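Local coordinates for ABC transporter, periplasmic solute-binding protein (Rhizobium meliloti, PDB 4WED) that probably binds a solute, perhaps a peptide or a nickel complex, in the periplasm and delivers it to an ABC transporter for uptake, at residues A233-G238 / K257-A262; V308-Y313 / Y493-W498. All coordinates share one frame; numbering follows the deposited sequence.

Interaction 1 (233-238 with 257-262) pairs the ends of two neighbouring helices. It is partly buried, its centre about 27 Å from the centre of the chain. Interaction 2 (308-313 with 493-498) is buried, its centre about 15 Å from the centre of the chain. It sets a helix end and its turn against strand 488-500. The same strand meets interaction 1, where L235 and L259 touch A499. The first contact joins leucine methyls and an exposed arginine over a methyl group. The second packs tyrosines on proline, valine and isoleucine. No hydrogen bond crosses either contact. Helix 253-261 connects them: E260 OE1 and Y313 OH form a probable hydrogen bond.

Interaction 1 (A233-G238 / K257-A262); sequences AALRAG and KQLEAA
R236 lays its guanidinium over the methyl group of A262. The A262 CB sits under one face, toward the rim of the group, with R236 NH1 3.4 Å from A262 CB. The central carbon is close as well, R236 CZ to A262 CB being 3.6 Å. This is face packing of a flat cation on a methyl group. R236 NH2 also comes to 3.8 Å from the backbone Q258 O, at an oblique angle and without a hydrogen bond. That carbonyl already accepts the helical bond from A262 N. The R236 side chain leaves with CG beside its own backbone N (chi1 -70°) and then runs extended to NE, which carries the guanidinium across to the second helix. Near its base, R236 CG lies 4.2 Å from L259 CD2.

The two segments are the C-terminal turns of helices 228-237 and 253-261. Their short axes run nearly parallel, 16° apart, with a closest approach of 11.2 Å. At that spacing the side chains have to bridge the gap. Helix 228-237 ends in a Schellman motif at G238, whose positive phi suits glycine. The two helices are linked through strand 242-244 and run side by side, with their C-terminal turns together, in the fold of a family 5 periplasmic solute-binding protein.

On the buried side L235 and L259 meet at an oblique angle through one methyl each, L235 CD2 to L259 CD2 4.2 Å. L235 reaches this point with CG anti to N (chi1 178°). Both leucines also touch A499 on strand 488-500. L259 further packs on V266 of strand 265-269, and R236 touches F264 in the loop before that strand.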
# COMPACT_ATOMS: atom_id res chain seq x y z
N ALA A 233 6.31 14.07 21.91
CA ALA A 233 6.40 14.40 23.34
C ALA A 233 5.74 13.33 24.18
O ALA A 233 6.31 12.87 25.17
CB ALA A 233 5.74 15.74 23.61
N ALA A 234 4.54 12.92 23.75
CA ALA A 234 3.70 12.01 24.54
C ALA A 234 4.34 10.64 24.76
O ALA A 234 4.14 10.00 25.80
CB ALA A 234 2.34 11.88 23.92
N LEU A 235 5.15 10.22 23.80
CA LEU A 235 5.86 8.94 23.89
C LEU A 235 7.03 9.05 24.88
O LEU A 235 7.26 8.16 25.72
CB LEU A 235 6.34 8.50 22.49
CG LEU A 235 7.15 7.21 22.40
CD1 LEU A 235 6.35 6.00 22.89
CD2 LEU A 235 7.59 6.98 20.97
N ARG A 236 7.76 10.15 24.78
CA ARG A 236 8.89 10.44 25.66
C ARG A 236 8.52 10.48 27.15
O ARG A 236 9.32 10.11 28.00
CB ARG A 236 9.50 11.79 25.30
CG ARG A 236 10.25 11.87 23.98
CD ARG A 236 11.00 13.20 23.98
NE ARG A 236 11.77 13.48 22.76
CZ ARG A 236 13.09 13.71 22.73
NH1 ARG A 236 13.82 13.67 23.84
NH2 ARG A 236 13.69 13.96 21.57
N ALA A 237 7.31 10.94 27.44
CA ALA A 237 6.81 11.09 28.81
C ALA A 237 6.28 9.79 29.42
O ALA A 237 6.20 9.67 30.65
CB ALA A 237 5.71 12.14 28.85
N GLY A 238 5.92 8.82 28.59
CA GLY A 238 5.23 7.63 29.07
C GLY A 238 3.71 7.78 29.01
O GLY A 238 2.99 7.00 29.66
N LYS A 257 14.40 10.02 13.77
CA LYS A 257 15.75 10.28 14.27
C LYS A 257 15.74 10.86 15.67
O LYS A 257 16.55 10.45 16.51
CB LYS A 257 16.51 11.24 13.35
CG LYS A 257 16.89 10.60 12.02
CD LYS A 257 17.79 9.38 12.20
CE LYS A 257 18.10 8.77 10.83
NZ LYS A 257 18.81 7.45 10.93
N GLN A 258 14.84 11.80 15.91
CA GLN A 258 14.77 12.45 17.23
C GLN A 258 14.55 11.39 18.29
O GLN A 258 15.24 11.36 19.30
CB GLN A 258 13.62 13.44 17.31
CG GLN A 258 13.78 14.66 16.42
CD GLN A 258 12.50 15.48 16.33
OE1 GLN A 258 11.66 15.46 17.24
NE2 GLN A 258 12.35 16.22 15.23
N LEU A 259 13.59 10.51 18.04
CA LEU A 259 13.23 9.52 19.04
C LEU A 259 14.36 8.54 19.23
O LEU A 259 14.75 8.21 20.37
CB LEU A 259 11.94 8.82 18.65
CG LEU A 259 10.76 9.79 18.76
CD1 LEU A 259 9.58 9.29 17.95
CD2 LEU A 259 10.37 9.99 20.22
N GLU A 260 14.92 8.13 18.11
CA GLU A 260 16.15 7.38 18.12
C GLU A 260 17.16 8.05 19.04
O GLU A 260 17.71 7.39 19.90
CB GLU A 260 16.72 7.31 16.71
CG GLU A 260 17.52 6.05 16.43
CD GLU A 260 17.41 5.65 14.98
OE1 GLU A 260 16.27 5.63 14.46
OE2 GLU A 260 18.46 5.37 14.37
N ALA A 261 17.36 9.36 18.88
CA ALA A 261 18.32 10.12 19.70
C ALA A 261 17.94 10.08 21.19
O ALA A 261 18.78 9.85 22.04
CB ALA A 261 18.47 11.57 19.22
N ALA A 262 16.65 10.24 21.48
CA ALA A 262 16.16 10.06 22.84
C ALA A 262 16.26 8.61 23.38
O ALA A 262 15.67 8.31 24.42
CB ALA A 262 14.73 10.54 22.91

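Interaction 2 (V308-Y313 / Y493-W498); sequences VLYHGY and YVPSIW
Y310 and Y313 both turn CG to the side of their own backbone N, anti to the carbonyl carbon (chi1 -62° and -81°). From there the two rings reach different residues of 493-498. The Y310 ring receives P495 CD over one face, in a CH-pi contact 4.0 Å from the ring centroid. P495 CD lies off-centre, 3.5 Å from Y310 CD1. L309 CG lies over the opposite face, toward the rim. The other end of the ring reaches V494. Y310 OH touches a methyl there, V494 CG2, at 3.8 Å, and Y310 CE1 meets V494 CG1 obliquely.

The first segment is the end of helix 302-310 with the type I' turn that follows, closed by the bond from Y313 N to Y310 O. H311 and G312 take positive phi in this turn. It brings Y313 round to the same segment, 493-498, in an antiparallel sheet of this solute-binding protein. P495 thus meets both tyrosines: its CB lies 3.7 Å from the backbone Y313 O, and its CG packs on Y313 CB.

A serine in place of Y310 would probably leave P495 CD and the V494 methyls without the ring they pack on. Farther along the strand, I497 CD1 comes obliquely to the Y313 ring, 3.9 Å from Y313 CD2, and the two side chains cross at about a right angle. V266 of strand 265-269 touches Y313 and I497 as well. Y313 OH hydrogen-bonds with E260 OE1 of helix 253-261, and K257 of the same helix makes a cation-pi contact with the ring.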
# COMPACT_ATOMS: atom_id res chain seq x y z
N VAL A 308 18.60 12.36 1.97
CA VAL A 308 18.06 13.70 2.00
C VAL A 308 16.57 13.67 2.34
O VAL A 308 16.10 14.43 3.17
CB VAL A 308 18.31 14.41 0.65
CG1 VAL A 308 17.67 15.77 0.61
CG2 VAL A 308 19.81 14.54 0.37
N LEU A 309 15.82 12.78 1.74
CA LEU A 309 14.39 12.86 1.92
C LEU A 309 13.90 12.08 3.13
O LEU A 309 13.00 12.53 3.80
CB LEU A 309 13.66 12.42 0.66
CG LEU A 309 12.13 12.58 0.70
CD1 LEU A 309 11.67 13.90 1.30
CD2 LEU A 309 11.56 12.43 -0.69
N TYR A 310 14.48 10.91 3.40
CA TYR A 310 13.98 10.03 4.46
C TYR A 310 15.02 9.80 5.55
O TYR A 310 14.89 8.85 6.32
CB TYR A 310 13.55 8.69 3.87
CG TYR A 310 12.42 8.85 2.88
CD1 TYR A 310 11.08 8.93 3.33
CD2 TYR A 310 12.67 8.96 1.52
CE1 TYR A 310 10.04 9.11 2.44
CE2 TYR A 310 11.62 9.12 0.61
CZ TYR A 310 10.31 9.21 1.07
OH TYR A 310 9.27 9.40 0.18
N HIS A 311 16.05 10.65 5.60
CA HIS A 311 17.08 10.51 6.61
C HIS A 311 17.74 9.14 6.65
O HIS A 311 18.10 8.67 7.71
CB HIS A 311 16.54 10.84 8.00
CG HIS A 311 16.47 12.30 8.29
ND1 HIS A 311 15.29 13.01 8.22
CD2 HIS A 311 17.43 13.20 8.63
CE1 HIS A 311 15.52 14.28 8.52
NE2 HIS A 311 16.81 14.42 8.76
N GLY A 312 17.90 8.53 5.48
CA GLY A 312 18.59 7.26 5.36
C GLY A 312 17.70 6.06 5.58
O GLY A 312 18.15 4.94 5.46
N TYR A 313 16.45 6.29 5.92
CA TYR A 313 15.55 5.21 6.29
C TYR A 313 14.95 4.41 5.09
O TYR A 313 14.49 3.27 5.26
CB TYR A 313 14.40 5.79 7.08
CG TYR A 313 14.63 6.07 8.54
CD1 TYR A 313 15.25 5.14 9.38
CD2 TYR A 313 14.18 7.28 9.13
CE1 TYR A 313 15.44 5.40 10.73
CE2 TYR A 313 14.37 7.54 10.48
CZ TYR A 313 14.98 6.60 11.27
OH TYR A 313 15.15 6.84 12.62
N TYR A 493 11.90 2.66 -2.06
CA TYR A 493 10.74 2.25 -1.34
C TYR A 493 10.52 3.24 -0.20
O TYR A 493 11.45 3.68 0.51
CB TYR A 493 10.89 0.80 -0.84
CG TYR A 493 11.26 -0.14 -1.99
CD1 TYR A 493 10.48 -0.20 -3.12
CD2 TYR A 493 12.41 -0.93 -1.94
CE1 TYR A 493 10.81 -1.01 -4.17
CE2 TYR A 493 12.77 -1.76 -3.01
CZ TYR A 493 11.95 -1.79 -4.13
OH TYR A 493 12.22 -2.58 -5.21
N VAL A 494 9.27 3.63 -0.05
CA VAL A 494 8.89 4.63 0.95
C VAL A 494 8.70 3.96 2.31
O VAL A 494 7.75 3.23 2.51
CB VAL A 494 7.59 5.32 0.51
CG1 VAL A 494 7.09 6.32 1.54
CG2 VAL A 494 7.79 6.02 -0.84
N PRO A 495 9.60 4.23 3.28
CA PRO A 495 9.52 3.44 4.51
C PRO A 495 8.36 3.88 5.41
O PRO A 495 7.80 4.96 5.24
CB PRO A 495 10.84 3.76 5.17
CG PRO A 495 11.00 5.22 4.86
CD PRO A 495 10.40 5.45 3.49
N SER A 496 8.02 3.00 6.34
CA SER A 496 6.94 3.24 7.30
C SER A 496 7.54 3.10 8.67
O SER A 496 8.15 2.08 9.01
CB SER A 496 5.82 2.21 7.13
OG SER A 496 4.66 2.57 7.87
N ILE A 497 7.37 4.14 9.45
CA ILE A 497 8.13 4.28 10.67
C ILE A 497 7.22 4.30 11.86
O ILE A 497 6.29 5.11 11.92
CB ILE A 497 8.95 5.55 10.63
CG1 ILE A 497 9.86 5.53 9.40
CG2 ILE A 497 9.77 5.71 11.92
CD1 ILE A 497 10.31 6.92 8.99
N TRP A 498 7.50 3.40 12.79
CA TRP A 498 6.81 3.32 14.07
C TRP A 498 7.79 3.53 15.20
O TRP A 498 8.97 3.27 15.04
CB TRP A 498 6.13 1.96 14.21
CG TRP A 498 4.90 1.82 13.34
CD1 TRP A 498 4.86 1.59 12.00
CD2 TRP A 498 3.56 1.93 13.77
NE1 TRP A 498 3.56 1.56 11.55
CE2 TRP A 498 2.74 1.76 12.63
CE3 TRP A 498 2.95 2.17 15.00
CZ2 TRP A 498 1.34 1.79 12.70
CZ3 TRP A 498 1.56 2.22 15.08
CH2 TRP A 498 0.78 2.02 13.93